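Local coordinates for hypothetical protein CG14615-PA (Drosophila melanogaster, PDB 1SQH) that is of unknown function in the cell, but is built from two acetyltransferase-like halves and may act as an acyltransferase that uses glycine as acceptor, at residues A[19-24]-A[80-85]; A[36-41]-A[64-69]; A[101-106]-A[129-134]; A[153-158]-A[281-286]; A[232-237]-A[251-256]. All blocks are in the same frame, centred on the assembly; numbering follows the deposited sequence.

Contacts 1, 2 and 3 lie in the N-terminal acetyltransferase-like half and come first along the chain, contact 2 nested inside the loop closed by contact 1. Helices 15-29 and 34-51 of contacts 1 and 2 pack on neighbouring strands 82-87 and 67-71, with centres about 8 Å apart; contact 3 is about 17 Å from contact 1, centre to centre. Contact 5, within the FR47-like half, is nested inside the long loop closed by contact 4, their centres about 10 Å apart. Contact 4 uses strand 147-157 of the eight-stranded sheet that contacts 1 and 2 also reach, so the halves are joined through this shared sheet and by a probable Asn-41 to Ser-232 hydrogen bond.

Contact 1: residues A[19-24]-A[80-85]; sequences DELLDL and GTYVSL
Leu-21 packs against Gly-80 and Tyr-82 where helix 15-29 lies on the sheet of the N-terminal acetyltransferase-like half, at the start of strand 82-87. The contact is apolar, with no hydrogen bond between the segments. Leu-21 CG stands anti to the backbone N (chi1 -174°), which carries both methyls off the helix toward the 80-82 turn and strand. One of them, CD2, lies 3.8 Å from Tyr-82 CB, and the two side chains cross at about a right angle. Leu-24, one turn on, points the same way but stays at the margin.

The polar groups here are served from outside the pair. Gly-80, with positive phi just after helix 76-79, turns the chain into the strand, and its carbonyl oxygen accepts a hydrogen bond from Tyr-25 OH. Tyr-82 OH is bonded to Ser-94 OG and His-35 ND1, which ties the far end of the ring to the next strand and to helix 34-51. Leu-21 also touches Leu-39 of that helix and Phe-76. Against the turn itself, the other methyl of Leu-21, CD1, rests 4.0 Å from Gly-80 O.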
# COMPACT_ATOMS: atom_id res chain seq x y z
N ASP A 19 -10.02 -8.40 -12.90
CA ASP A 19 -9.14 -9.52 -13.17
C ASP A 19 -8.41 -9.32 -14.49
O ASP A 19 -7.20 -9.57 -14.58
CB ASP A 19 -9.95 -10.82 -13.17
CG ASP A 19 -10.15 -11.38 -11.76
OD1 ASP A 19 -11.18 -12.04 -11.53
OD2 ASP A 19 -9.27 -11.16 -10.89
N GLU A 20 -9.12 -8.85 -15.51
CA GLU A 20 -8.49 -8.60 -16.81
C GLU A 20 -7.48 -7.47 -16.66
O GLU A 20 -6.41 -7.49 -17.25
CB GLU A 20 -9.52 -8.21 -17.86
CG GLU A 20 -10.33 -9.36 -18.42
CD GLU A 20 -11.25 -8.90 -19.55
OE1 GLU A 20 -12.47 -8.76 -19.31
OE2 GLU A 20 -10.74 -8.68 -20.68
N LEU A 21 -7.86 -6.45 -15.89
CA LEU A 21 -6.98 -5.31 -15.67
C LEU A 21 -5.68 -5.81 -15.03
O LEU A 21 -4.59 -5.34 -15.37
CB LEU A 21 -7.66 -4.31 -14.74
CG LEU A 21 -6.92 -2.99 -14.51
CD1 LEU A 21 -6.72 -2.24 -15.84
CD2 LEU A 21 -7.72 -2.16 -13.52
N LEU A 22 -5.82 -6.74 -14.09
CA LEU A 22 -4.69 -7.33 -13.39
C LEU A 22 -3.73 -8.05 -14.34
O LEU A 22 -2.51 -7.87 -14.25
CB LEU A 22 -5.19 -8.31 -12.32
CG LEU A 22 -4.18 -9.24 -11.63
CD1 LEU A 22 -3.14 -8.43 -10.87
CD2 LEU A 22 -4.93 -10.15 -10.67
N ASP A 23 -4.26 -8.87 -15.25
CA ASP A 23 -3.37 -9.58 -16.18
C ASP A 23 -2.78 -8.66 -17.24
O ASP A 23 -1.70 -8.93 -17.77
CB ASP A 23 -4.10 -10.74 -16.86
CG ASP A 23 -3.15 -11.59 -17.68
OD1 ASP A 23 -2.28 -12.25 -17.08
OD2 ASP A 23 -3.26 -11.59 -18.93
N LEU A 24 -3.50 -7.59 -17.56
CA LEU A 24 -2.99 -6.64 -18.55
C LEU A 24 -1.71 -6.03 -18.01
O LEU A 24 -0.72 -5.91 -18.73
CB LEU A 24 -3.97 -5.51 -18.79
CG LEU A 24 -5.09 -5.71 -19.80
CD1 LEU A 24 -5.84 -4.39 -19.91
CD2 LEU A 24 -4.51 -6.13 -21.15
N GLY A 80 -4.83 0.53 -20.34
CA GLY A 80 -4.83 0.14 -18.94
C GLY A 80 -5.30 1.26 -18.02
O GLY A 80 -5.01 1.25 -16.82
N THR A 81 -6.03 2.21 -18.58
CA THR A 81 -6.52 3.36 -17.82
C THR A 81 -7.47 2.97 -16.69
O THR A 81 -8.52 2.37 -16.91
CB THR A 81 -7.23 4.38 -18.77
OG1 THR A 81 -6.32 4.77 -19.81
CG2 THR A 81 -7.65 5.63 -18.02
N TYR A 82 -7.09 3.32 -15.46
CA TYR A 82 -7.93 2.99 -14.33
C TYR A 82 -7.79 3.99 -13.20
O TYR A 82 -6.82 4.76 -13.11
CB TYR A 82 -7.59 1.59 -13.81
CG TYR A 82 -6.55 1.57 -12.72
CD1 TYR A 82 -6.92 1.55 -11.37
CD2 TYR A 82 -5.19 1.60 -13.03
CE1 TYR A 82 -5.96 1.56 -10.36
CE2 TYR A 82 -4.22 1.61 -12.02
CZ TYR A 82 -4.62 1.59 -10.69
OH TYR A 82 -3.65 1.59 -9.70
N VAL A 83 -8.78 3.99 -12.33
CA VAL A 83 -8.79 4.85 -11.17
C VAL A 83 -9.48 4.00 -10.12
O VAL A 83 -10.56 3.45 -10.38
CB VAL A 83 -9.61 6.16 -11.39
CG1 VAL A 83 -9.67 6.96 -10.08
CG2 VAL A 83 -8.98 7.01 -12.49
N SER A 84 -8.84 3.88 -8.97
CA SER A 84 -9.41 3.12 -7.87
C SER A 84 -9.75 4.07 -6.73
O SER A 84 -9.09 5.11 -6.55
CB SER A 84 -8.43 2.05 -7.38
OG SER A 84 -7.18 2.62 -7.09
N LEU A 85 -10.79 3.73 -5.99
CA LEU A 85 -11.22 4.53 -4.85
C LEU A 85 -11.26 3.63 -3.63
O LEU A 85 -11.84 2.54 -3.67
CB LEU A 85 -12.61 5.13 -5.13
CG LEU A 85 -12.66 6.22 -6.21
CD1 LEU A 85 -14.11 6.70 -6.36
CD2 LEU A 85 -11.77 7.38 -5.82

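Contact 2: residues A[36-41]-A[64-69]; sequences YLLLYN and LRKQFY
Helix 34-51 lies on the sheet of the N-terminal half through Leu-38 and Leu-39, which meet Lys-66 and Phe-68 of the 64-69 segment. Leu-39 CD1 comes to 3.5 Å from Phe-68 CE1, approaching the ring at a slant. Beside it Leu-38 meets the aliphatic part of the lysine: its CD1 is 3.4 Å from Lys-66 CE, tighter than usual for two carbons.

The lysine chain runs extended and then bends at its last torsion (chi4 62°), placing the ammonium beyond the leucine methyl. There a single water joins the two segments. It accepts from Lys-66 NZ at 2.9 Å and from Asn-41 ND2 at 2.7 Å, and donates to Leu-38 O at 3.1 Å. Lys-66 NZ has a further partner in Gln-42 OE1, so the charge is tied to the helix directly as well as through water, while its methylenes serve as apolar surface.

On the strand side, backbone bonds pair Gln-67 with Leu-85 and Tyr-69 with Val-83 of strand 82-87. Helix 15-29 flanks the site, with Leu-21 and Leu-22 touching Leu-39 and Val-18 touching Phe-68.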
# COMPACT_ATOMS: atom_id res chain seq x y z
N TYR A 36 0.51 -3.61 -10.72
CA TYR A 36 0.16 -5.02 -10.78
C TYR A 36 0.04 -5.53 -9.34
O TYR A 36 -0.90 -6.27 -9.01
CB TYR A 36 1.24 -5.82 -11.51
CG TYR A 36 1.20 -7.29 -11.17
CD1 TYR A 36 0.22 -8.13 -11.70
CD2 TYR A 36 2.11 -7.84 -10.25
CE1 TYR A 36 0.14 -9.47 -11.35
CE2 TYR A 36 2.04 -9.18 -9.89
CZ TYR A 36 1.05 -9.99 -10.44
OH TYR A 36 0.98 -11.33 -10.11
N LEU A 37 0.99 -5.15 -8.49
CA LEU A 37 1.00 -5.60 -7.10
C LEU A 37 -0.25 -5.15 -6.37
O LEU A 37 -0.85 -5.92 -5.61
CB LEU A 37 2.27 -5.10 -6.40
CG LEU A 37 3.49 -5.88 -6.91
CD1 LEU A 37 4.80 -5.32 -6.36
CD2 LEU A 37 3.31 -7.34 -6.52
N LEU A 38 -0.65 -3.90 -6.61
CA LEU A 38 -1.84 -3.33 -6.01
C LEU A 38 -3.06 -4.15 -6.45
O LEU A 38 -3.89 -4.54 -5.62
CB LEU A 38 -1.96 -1.87 -6.45
CG LEU A 38 -3.26 -1.05 -6.35
CD1 LEU A 38 -4.14 -1.55 -5.24
CD2 LEU A 38 -2.88 0.42 -6.15
N LEU A 39 -3.16 -4.41 -7.76
CA LEU A 39 -4.27 -5.17 -8.32
C LEU A 39 -4.22 -6.60 -7.79
O LEU A 39 -5.24 -7.17 -7.36
CB LEU A 39 -4.19 -5.17 -9.85
CG LEU A 39 -5.05 -4.15 -10.63
CD1 LEU A 39 -5.02 -2.80 -9.96
CD2 LEU A 39 -4.52 -4.05 -12.07
N TYR A 40 -3.03 -7.18 -7.82
CA TYR A 40 -2.83 -8.53 -7.30
C TYR A 40 -3.28 -8.58 -5.83
O TYR A 40 -4.03 -9.47 -5.42
CB TYR A 40 -1.36 -8.90 -7.40
CG TYR A 40 -1.01 -10.11 -6.58
CD1 TYR A 40 -1.17 -11.39 -7.09
CD2 TYR A 40 -0.54 -9.97 -5.28
CE1 TYR A 40 -0.88 -12.52 -6.32
CE2 TYR A 40 -0.25 -11.08 -4.50
CZ TYR A 40 -0.41 -12.35 -5.03
OH TYR A 40 -0.07 -13.45 -4.26
N ASN A 41 -2.81 -7.63 -5.04
CA ASN A 41 -3.15 -7.61 -3.64
C ASN A 41 -4.65 -7.49 -3.37
O ASN A 41 -5.20 -8.28 -2.59
CB ASN A 41 -2.42 -6.46 -2.93
CG ASN A 41 -2.74 -6.41 -1.46
OD1 ASN A 41 -2.23 -7.20 -0.67
ND2 ASN A 41 -3.61 -5.50 -1.08
N LEU A 64 -10.14 -2.82 3.55
CA LEU A 64 -9.59 -3.92 2.77
C LEU A 64 -10.28 -4.06 1.40
O LEU A 64 -10.14 -5.07 0.71
CB LEU A 64 -9.74 -5.23 3.55
CG LEU A 64 -8.56 -5.66 4.44
CD1 LEU A 64 -8.05 -4.48 5.24
CD2 LEU A 64 -8.99 -6.80 5.35
N ARG A 65 -11.03 -3.03 1.00
CA ARG A 65 -11.75 -3.04 -0.27
C ARG A 65 -11.32 -1.88 -1.16
O ARG A 65 -10.78 -0.88 -0.70
CB ARG A 65 -13.26 -2.94 -0.04
CG ARG A 65 -13.83 -3.80 1.10
CD ARG A 65 -13.25 -5.20 1.07
NE ARG A 65 -14.16 -6.22 0.57
CZ ARG A 65 -15.06 -6.86 1.32
NH1 ARG A 65 -15.18 -6.58 2.61
NH2 ARG A 65 -15.81 -7.81 0.78
N LYS A 66 -11.58 -2.02 -2.46
CA LYS A 66 -11.27 -0.97 -3.42
C LYS A 66 -12.27 -1.07 -4.57
O LYS A 66 -12.72 -2.16 -4.92
CB LYS A 66 -9.85 -1.12 -3.99
CG LYS A 66 -8.72 -0.70 -3.06
CD LYS A 66 -7.40 -0.57 -3.85
CE LYS A 66 -6.22 -0.25 -2.95
NZ LYS A 66 -5.99 -1.35 -1.96
N GLN A 67 -12.64 0.07 -5.14
CA GLN A 67 -13.57 0.08 -6.26
C GLN A 67 -12.82 0.65 -7.46
O GLN A 67 -12.42 1.81 -7.48
CB GLN A 67 -14.79 0.93 -5.92
CG GLN A 67 -15.60 0.35 -4.77
CD GLN A 67 -16.26 1.43 -3.93
OE1 GLN A 67 -15.59 2.12 -3.15
NE2 GLN A 67 -17.58 1.57 -4.08
N PHE A 68 -12.61 -0.20 -8.46
CA PHE A 68 -11.88 0.20 -9.65
C PHE A 68 -12.81 0.78 -10.70
O PHE A 68 -13.96 0.35 -10.84
CB PHE A 68 -11.13 -1.02 -10.20
CG PHE A 68 -10.06 -1.54 -9.28
CD1 PHE A 68 -8.79 -0.95 -9.26
CD2 PHE A 68 -10.32 -2.59 -8.40
CE1 PHE A 68 -7.80 -1.39 -8.39
CE2 PHE A 68 -9.33 -3.04 -7.52
CZ PHE A 68 -8.07 -2.44 -7.51
N TYR A 69 -12.32 1.78 -11.44
CA TYR A 69 -13.13 2.41 -12.48
C TYR A 69 -12.31 2.67 -13.74
O TYR A 69 -11.09 2.61 -13.72
CB TYR A 69 -13.66 3.78 -12.01
CG TYR A 69 -14.46 3.78 -10.74
CD1 TYR A 69 -13.84 3.73 -9.50
CD2 TYR A 69 -15.85 3.86 -10.78
CE1 TYR A 69 -14.58 3.77 -8.31
CE2 TYR A 69 -16.61 3.89 -9.61
CZ TYR A 69 -15.97 3.85 -8.38
OH TYR A 69 -16.71 3.91 -7.22
O HOH W 1 -4.20 -3.52 -2.74

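Contact 3: residues A[101-106]-A[129-134]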
# COMPACT_ATOMS: atom_id res chain seq x y z
N ASP A 101 0.98 9.82 -24.99
CA ASP A 101 1.14 11.27 -25.10
C ASP A 101 0.23 12.10 -24.21
O ASP A 101 -0.87 12.50 -24.61
CB ASP A 101 0.98 11.69 -26.56
CG ASP A 101 1.07 13.20 -26.75
OD1 ASP A 101 0.02 13.88 -26.62
OD2 ASP A 101 2.18 13.69 -27.02
N GLY A 102 0.69 12.37 -22.99
CA GLY A 102 -0.10 13.16 -22.06
C GLY A 102 -1.21 12.37 -21.40
O GLY A 102 -1.89 12.87 -20.50
N ALA A 103 -1.40 11.13 -21.84
CA ALA A 103 -2.44 10.28 -21.28
C ALA A 103 -3.77 11.03 -21.20
O ALA A 103 -4.34 11.18 -20.12
CB ALA A 103 -2.02 9.80 -19.89
N ALA A 104 -4.24 11.49 -22.35
CA ALA A 104 -5.50 12.24 -22.43
C ALA A 104 -6.67 11.52 -21.74
O ALA A 104 -7.36 12.10 -20.89
CB ALA A 104 -5.83 12.50 -23.89
N GLU A 105 -6.87 10.26 -22.11
CA GLU A 105 -7.95 9.46 -21.55
C GLU A 105 -8.00 9.51 -20.03
O GLU A 105 -9.06 9.68 -19.44
CB GLU A 105 -7.82 8.01 -22.01
CG GLU A 105 -8.90 7.09 -21.49
CD GLU A 105 -8.88 5.74 -22.17
OE1 GLU A 105 -9.33 5.66 -23.33
OE2 GLU A 105 -8.40 4.76 -21.56
N LEU A 106 -6.83 9.38 -19.40
CA LEU A 106 -6.75 9.42 -17.95
C LEU A 106 -7.20 10.76 -17.38
O LEU A 106 -8.08 10.81 -16.53
CB LEU A 106 -5.31 9.13 -17.49
CG LEU A 106 -5.01 9.38 -16.01
CD1 LEU A 106 -5.82 8.44 -15.14
CD2 LEU A 106 -3.52 9.19 -15.75
N LEU A 129 5.58 10.13 -11.06
CA LEU A 129 6.19 11.45 -11.13
C LEU A 129 5.68 12.29 -12.30
O LEU A 129 5.70 13.52 -12.25
CB LEU A 129 7.71 11.33 -11.21
CG LEU A 129 8.33 10.72 -9.95
CD1 LEU A 129 9.83 10.51 -10.14
CD2 LEU A 129 8.06 11.64 -8.76
N GLY A 130 5.22 11.63 -13.36
CA GLY A 130 4.74 12.36 -14.51
C GLY A 130 3.32 12.88 -14.38
O GLY A 130 2.84 13.60 -15.26
N PHE A 131 2.64 12.51 -13.30
CA PHE A 131 1.27 12.95 -13.08
C PHE A 131 1.19 13.92 -11.91
O PHE A 131 0.19 14.62 -11.74
CB PHE A 131 0.33 11.77 -12.75
CG PHE A 131 0.24 10.72 -13.83
CD1 PHE A 131 0.18 11.07 -15.17
CD2 PHE A 131 0.18 9.37 -13.48
CE1 PHE A 131 0.04 10.08 -16.17
CE2 PHE A 131 0.04 8.38 -14.46
CZ PHE A 131 -0.03 8.73 -15.81
N CYS A 132 2.25 13.98 -11.11
CA CYS A 132 2.26 14.84 -9.94
C CYS A 132 1.94 16.32 -10.12
O CYS A 132 1.02 16.83 -9.48
CB CYS A 132 3.60 14.70 -9.21
SG CYS A 132 3.83 13.09 -8.37
N ASN A 133 2.67 17.01 -10.99
CA ASN A 133 2.44 18.44 -11.19
C ASN A 133 1.02 18.73 -11.68
O ASN A 133 0.30 19.54 -11.08
CB ASN A 133 3.46 19.02 -12.18
CG ASN A 133 3.54 20.55 -12.12
OD1 ASN A 133 3.97 21.12 -11.11
ND2 ASN A 133 3.13 21.22 -13.20
N ARG A 134 0.62 18.07 -12.75
CA ARG A 134 -0.70 18.30 -13.30
C ARG A 134 -1.81 17.99 -12.30
O ARG A 134 -2.76 18.75 -12.18
CB ARG A 134 -0.90 17.49 -14.57
CG ARG A 134 -2.21 17.79 -15.27
CD ARG A 134 -2.27 17.20 -16.67
NE ARG A 134 -3.53 17.53 -17.31
CZ ARG A 134 -3.86 17.19 -18.56
NH1 ARG A 134 -3.02 16.50 -19.31
NH2 ARG A 134 -5.05 17.54 -19.04
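Phe-131 and Leu-106 make the heart of this contact between the N-terminal parts of helices 104-112 and 129-141 in the N-terminal acetyltransferase-like half. A methyl of the leucine, CD2, sits over one face of the phenyl ring in a CH-pi contact, 3.8 Å from the centroid and 22° off the ring normal. It sits off centre, nearest Phe-131 CZ at 3.5 Å. The leucine torsion (chi1 169°, CG anti to the backbone N) sends this branch out to the ring. Ala-103, the N-cap residue of helix 104-112, adds its methyl at 4.3 Å from Phe-131 CE1. Replacing Phe-131 with an alanine would probably leave the Leu-106 methyl without its aromatic platform and open a gap between the two helices.

Arg-134 extends from the next turn along the solvent-exposed side. Its NH1 is 4.0 Å from Gly-102 O, too far for a hydrogen bond. The guanidinium is instead held by a salt bridge from NH2 to Glu-111 and a cation-pi contact with Trp-107, both of helix 104-112.

Behind helix 129-141 lies strand 289-299, touched by Leu-129 and Cys-132, while Glu-105 of the other helix bonds to Thr-81 OG1 just before strand 82-87.

Contact 4: residues A[153-158]-A[281-286]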
# COMPACT_ATOMS: atom_id res chain seq x y z
N PHE A 153 10.11 5.91 -1.93
CA PHE A 153 10.87 5.02 -2.79
C PHE A 153 10.19 3.66 -2.82
O PHE A 153 9.79 3.13 -1.77
CB PHE A 153 12.31 4.81 -2.28
CG PHE A 153 13.18 6.05 -2.32
CD1 PHE A 153 12.92 7.09 -3.22
CD2 PHE A 153 14.28 6.16 -1.47
CE1 PHE A 153 13.74 8.22 -3.27
CE2 PHE A 153 15.11 7.29 -1.51
CZ PHE A 153 14.83 8.32 -2.41
N GLY A 154 10.03 3.12 -4.02
CA GLY A 154 9.45 1.80 -4.16
C GLY A 154 10.62 0.82 -4.20
O GLY A 154 11.29 0.70 -5.24
N MSE A 155 10.88 0.13 -3.09
CA MSE A 155 11.99 -0.83 -3.01
C MSE A 155 11.51 -2.22 -3.45
O MSE A 155 10.42 -2.65 -3.06
CB MSE A 155 12.55 -0.91 -1.59
CG MSE A 155 14.04 -0.55 -1.49
SE MSE A 155 14.26 1.34 -1.86
CE MSE A 155 12.68 1.89 -0.89
N VAL A 156 12.32 -2.90 -4.26
CA VAL A 156 11.95 -4.21 -4.81
C VAL A 156 12.96 -5.35 -4.59
O VAL A 156 14.17 -5.16 -4.72
CB VAL A 156 11.68 -4.11 -6.34
CG1 VAL A 156 11.28 -5.46 -6.91
CG2 VAL A 156 10.59 -3.08 -6.61
N LEU A 157 12.42 -6.52 -4.25
CA LEU A 157 13.24 -7.71 -4.03
C LEU A 157 12.53 -8.86 -4.73
O LEU A 157 11.35 -9.11 -4.49
CB LEU A 157 13.35 -8.01 -2.53
CG LEU A 157 14.17 -9.24 -2.14
CD1 LEU A 157 15.67 -8.99 -2.33
CD2 LEU A 157 13.86 -9.55 -0.67
N SER A 158 13.26 -9.55 -5.62
CA SER A 158 12.66 -10.66 -6.36
C SER A 158 12.11 -11.74 -5.43
O SER A 158 12.51 -11.85 -4.27
CB SER A 158 13.67 -11.27 -7.33
OG SER A 158 14.67 -12.00 -6.64
N ALA A 281 18.49 1.70 4.04
CA ALA A 281 19.73 0.99 4.27
C ALA A 281 19.55 -0.46 4.69
O ALA A 281 20.22 -1.34 4.15
CB ALA A 281 20.57 1.73 5.30
N LEU A 282 18.66 -0.72 5.64
CA LEU A 282 18.45 -2.11 6.08
C LEU A 282 17.74 -2.93 5.01
O LEU A 282 17.94 -4.13 4.91
CB LEU A 282 17.69 -2.17 7.41
CG LEU A 282 16.20 -1.79 7.56
CD1 LEU A 282 15.31 -2.99 7.21
CD2 LEU A 282 15.94 -1.39 9.01
N LEU A 283 16.92 -2.27 4.20
CA LEU A 283 16.24 -3.01 3.14
C LEU A 283 17.24 -3.36 2.06
O LEU A 283 17.18 -4.42 1.45
CB LEU A 283 15.10 -2.20 2.55
CG LEU A 283 13.82 -2.13 3.39
CD1 LEU A 283 12.84 -1.19 2.73
CD2 LEU A 283 13.23 -3.53 3.55
N LYS A 284 18.17 -2.44 1.85
CA LYS A 284 19.19 -2.62 0.84
C LYS A 284 20.10 -3.78 1.23
O LYS A 284 20.48 -4.58 0.38
CB LYS A 284 20.00 -1.34 0.70
CG LYS A 284 20.44 -1.04 -0.70
CD LYS A 284 21.08 0.34 -0.73
CE LYS A 284 21.11 0.92 -2.13
NZ LYS A 284 21.64 2.31 -2.08
N ARG A 285 20.44 -3.87 2.51
CA ARG A 285 21.32 -4.92 3.02
C ARG A 285 20.70 -6.31 2.82
O ARG A 285 21.41 -7.30 2.62
CB ARG A 285 21.61 -4.69 4.51
CG ARG A 285 22.69 -5.60 5.09
CD ARG A 285 22.86 -5.36 6.59
NE ARG A 285 24.05 -6.05 7.12
CZ ARG A 285 24.10 -7.34 7.43
NH1 ARG A 285 23.03 -8.11 7.29
NH2 ARG A 285 25.23 -7.88 7.87
N ILE A 286 19.38 -6.38 2.87
CA ILE A 286 18.69 -7.64 2.68
C ILE A 286 18.68 -7.99 1.19
O ILE A 286 18.56 -9.16 0.81
CB ILE A 286 17.24 -7.56 3.21
CG1 ILE A 286 17.27 -7.57 4.74
CG2 ILE A 286 16.40 -8.71 2.66
CD1 ILE A 286 15.95 -7.26 5.41
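Met-155 and Leu-157 project from strand 147-157 toward helix 277-286, where Leu-283 and Ile-286 receive them. Alternate residues on the strand thus match positions three apart on the helix, giving two separate pairings of one strand residue with one helix residue.

In the first, Leu-283 points at the strand and offers a branch methyl: its CD1 lies 4.3 Å from Met-155 CB. The methionine, present as selenomethionine, therefore touches with the root of its chain. An unusual first torsion (chi1 -121°) and a bend at the next turn SE back toward the Phe-153 end of the strand.

In the second pair the leucine belongs to the strand. Its CG stands anti to the backbone N (chi1 179°), and Leu-157 CD2 reaches to 4.3 Å from Ile-286 CG2. The longer branch of the isoleucine leads away from the strand, ending in CD1 against Ala-253 and Ala-254 of helix 248-263.

Strand 147-157 is hydrogen-bonded within the sheet between strands 268-273 and 289-299, so helix 277-286 packs on the face of the mixed eight-stranded sheet near its 268-273 edge. The chemistry is purely apolar: no hydrogen bond or charge pair links the segments. Both closest approaches are rather loose, so burial of apolar surface, not close interlocking or polar bonds, is what joins them here.

Contact 5: residues A[232-237]-A[251-256]; sequences SGLGML and LLAAAM
The flat group in this contact is a backbone one, the peptide carbonyl of Ala-253, with Leu-234 CD2 lying 3.7 Å from its oxygen; no side-chain ring or other planar side-chain group takes part. That oxygen also accepts a hydrogen bond from Ser-257 OG, one turn farther along the helix. The same leucine methyl is 4.0 Å from Ala-253 CB, so it rests on backbone and side chain of a single residue.

The other branch, Leu-234 CD1, meets Met-256 CG at 3.6 Å. The two chains run alongside one another, pointing opposite ways. Met-256, a selenomethionine, has CG anti to its backbone N (chi1 -172°) and then bends twice, leading SE and CE away from the strand. Farther along the strand, Leu-237 CD1 touches Leu-252 CB at 3.7 Å, the side chains crossing at a slant.

The axes of strand 234-237 and helix 251-256 approach to 9.7 Å and run roughly antiparallel, at 153°. The chain entering helix 248-263 is glycine-rich, resembling the pyrophosphate-binding loop of GNAT acetyltransferases, and may mark the acyl-CoA side, as in relatives.

Putting an alanine in place of Leu-234 would remove both branches and would probably leave a gap facing Ala-253 and Met-256, with less to fix the helix against the strand. Leu-283 and Ile-226 also touch Leu-234, placing it between helix 277-286 and the next strand. With no hydrogen bond across the segments, the contact depends on close-fitting aliphatic groups, and the small side chain of Ala-253 lets Leu-234 approach the helix backbone itself.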
# COMPACT_ATOMS: atom_id res chain seq x y z
N SER A 232 1.06 -6.32 -0.76
CA SER A 232 1.48 -7.67 -0.37
C SER A 232 2.95 -7.72 -0.02
O SER A 232 3.54 -8.79 0.10
CB SER A 232 1.19 -8.68 -1.48
OG SER A 232 -0.21 -8.83 -1.66
N GLY A 233 3.54 -6.53 0.15
CA GLY A 233 4.94 -6.41 0.51
C GLY A 233 5.08 -6.04 1.98
O GLY A 233 4.21 -6.34 2.79
N LEU A 234 6.18 -5.37 2.32
CA LEU A 234 6.44 -4.98 3.71
C LEU A 234 5.95 -3.58 4.02
O LEU A 234 6.00 -2.70 3.17
CB LEU A 234 7.94 -5.03 4.01
CG LEU A 234 8.65 -6.32 4.46
CD1 LEU A 234 8.16 -7.50 3.65
CD2 LEU A 234 10.16 -6.12 4.31
N GLY A 235 5.50 -3.38 5.26
CA GLY A 235 5.04 -2.07 5.67
C GLY A 235 4.96 -1.86 7.18
O GLY A 235 5.02 -2.80 7.96
N MSE A 236 4.83 -0.59 7.56
CA MSE A 236 4.70 -0.18 8.96
C MSE A 236 5.71 -0.77 9.92
O MSE A 236 5.38 -1.10 11.06
CB MSE A 236 3.29 -0.51 9.44
CG MSE A 236 2.21 0.27 8.73
SE MSE A 236 0.59 -0.76 8.57
CE MSE A 236 1.07 -1.69 6.92
N LEU A 237 6.96 -0.89 9.47
CA LEU A 237 8.01 -1.44 10.32
C LEU A 237 8.31 -0.44 11.41
O LEU A 237 8.33 0.77 11.17
CB LEU A 237 9.29 -1.69 9.51
CG LEU A 237 10.53 -2.09 10.34
CD1 LEU A 237 10.26 -3.44 11.02
CD2 LEU A 237 11.77 -2.18 9.44
N LEU A 251 15.93 -7.69 11.34
CA LEU A 251 15.43 -9.04 11.56
C LEU A 251 13.98 -9.14 11.10
O LEU A 251 13.61 -10.07 10.37
CB LEU A 251 15.56 -9.42 13.04
CG LEU A 251 15.30 -10.89 13.38
CD1 LEU A 251 16.04 -11.27 14.65
CD2 LEU A 251 13.82 -11.14 13.52
N LEU A 252 13.15 -8.18 11.50
CA LEU A 252 11.75 -8.19 11.09
C LEU A 252 11.66 -8.20 9.57
O LEU A 252 11.01 -9.07 8.99
CB LEU A 252 10.99 -6.97 11.63
CG LEU A 252 10.30 -7.01 13.01
CD1 LEU A 252 9.58 -8.34 13.19
CD2 LEU A 252 11.31 -6.84 14.09
N ALA A 253 12.33 -7.25 8.93
CA ALA A 253 12.28 -7.18 7.48
C ALA A 253 12.71 -8.47 6.78
O ALA A 253 12.11 -8.87 5.78
CB ALA A 253 13.12 -6.00 6.97
N ALA A 254 13.75 -9.11 7.29
CA ALA A 254 14.22 -10.34 6.66
C ALA A 254 13.18 -11.44 6.84
O ALA A 254 12.78 -12.10 5.87
CB ALA A 254 15.57 -10.77 7.25
N ALA A 255 12.71 -11.62 8.07
CA ALA A 255 11.73 -12.65 8.38
C ALA A 255 10.44 -12.47 7.58
O ALA A 255 9.96 -13.42 6.94
CB ALA A 255 11.43 -12.65 9.87
N MSE A 256 9.86 -11.27 7.61
CA MSE A 256 8.64 -11.04 6.86
C MSE A 256 8.84 -11.31 5.35
O MSE A 256 7.97 -11.90 4.71
CB MSE A 256 8.15 -9.61 7.07
CG MSE A 256 6.78 -9.35 6.47
SE MSE A 256 5.37 -10.15 7.55
CE MSE A 256 5.32 -11.87 6.70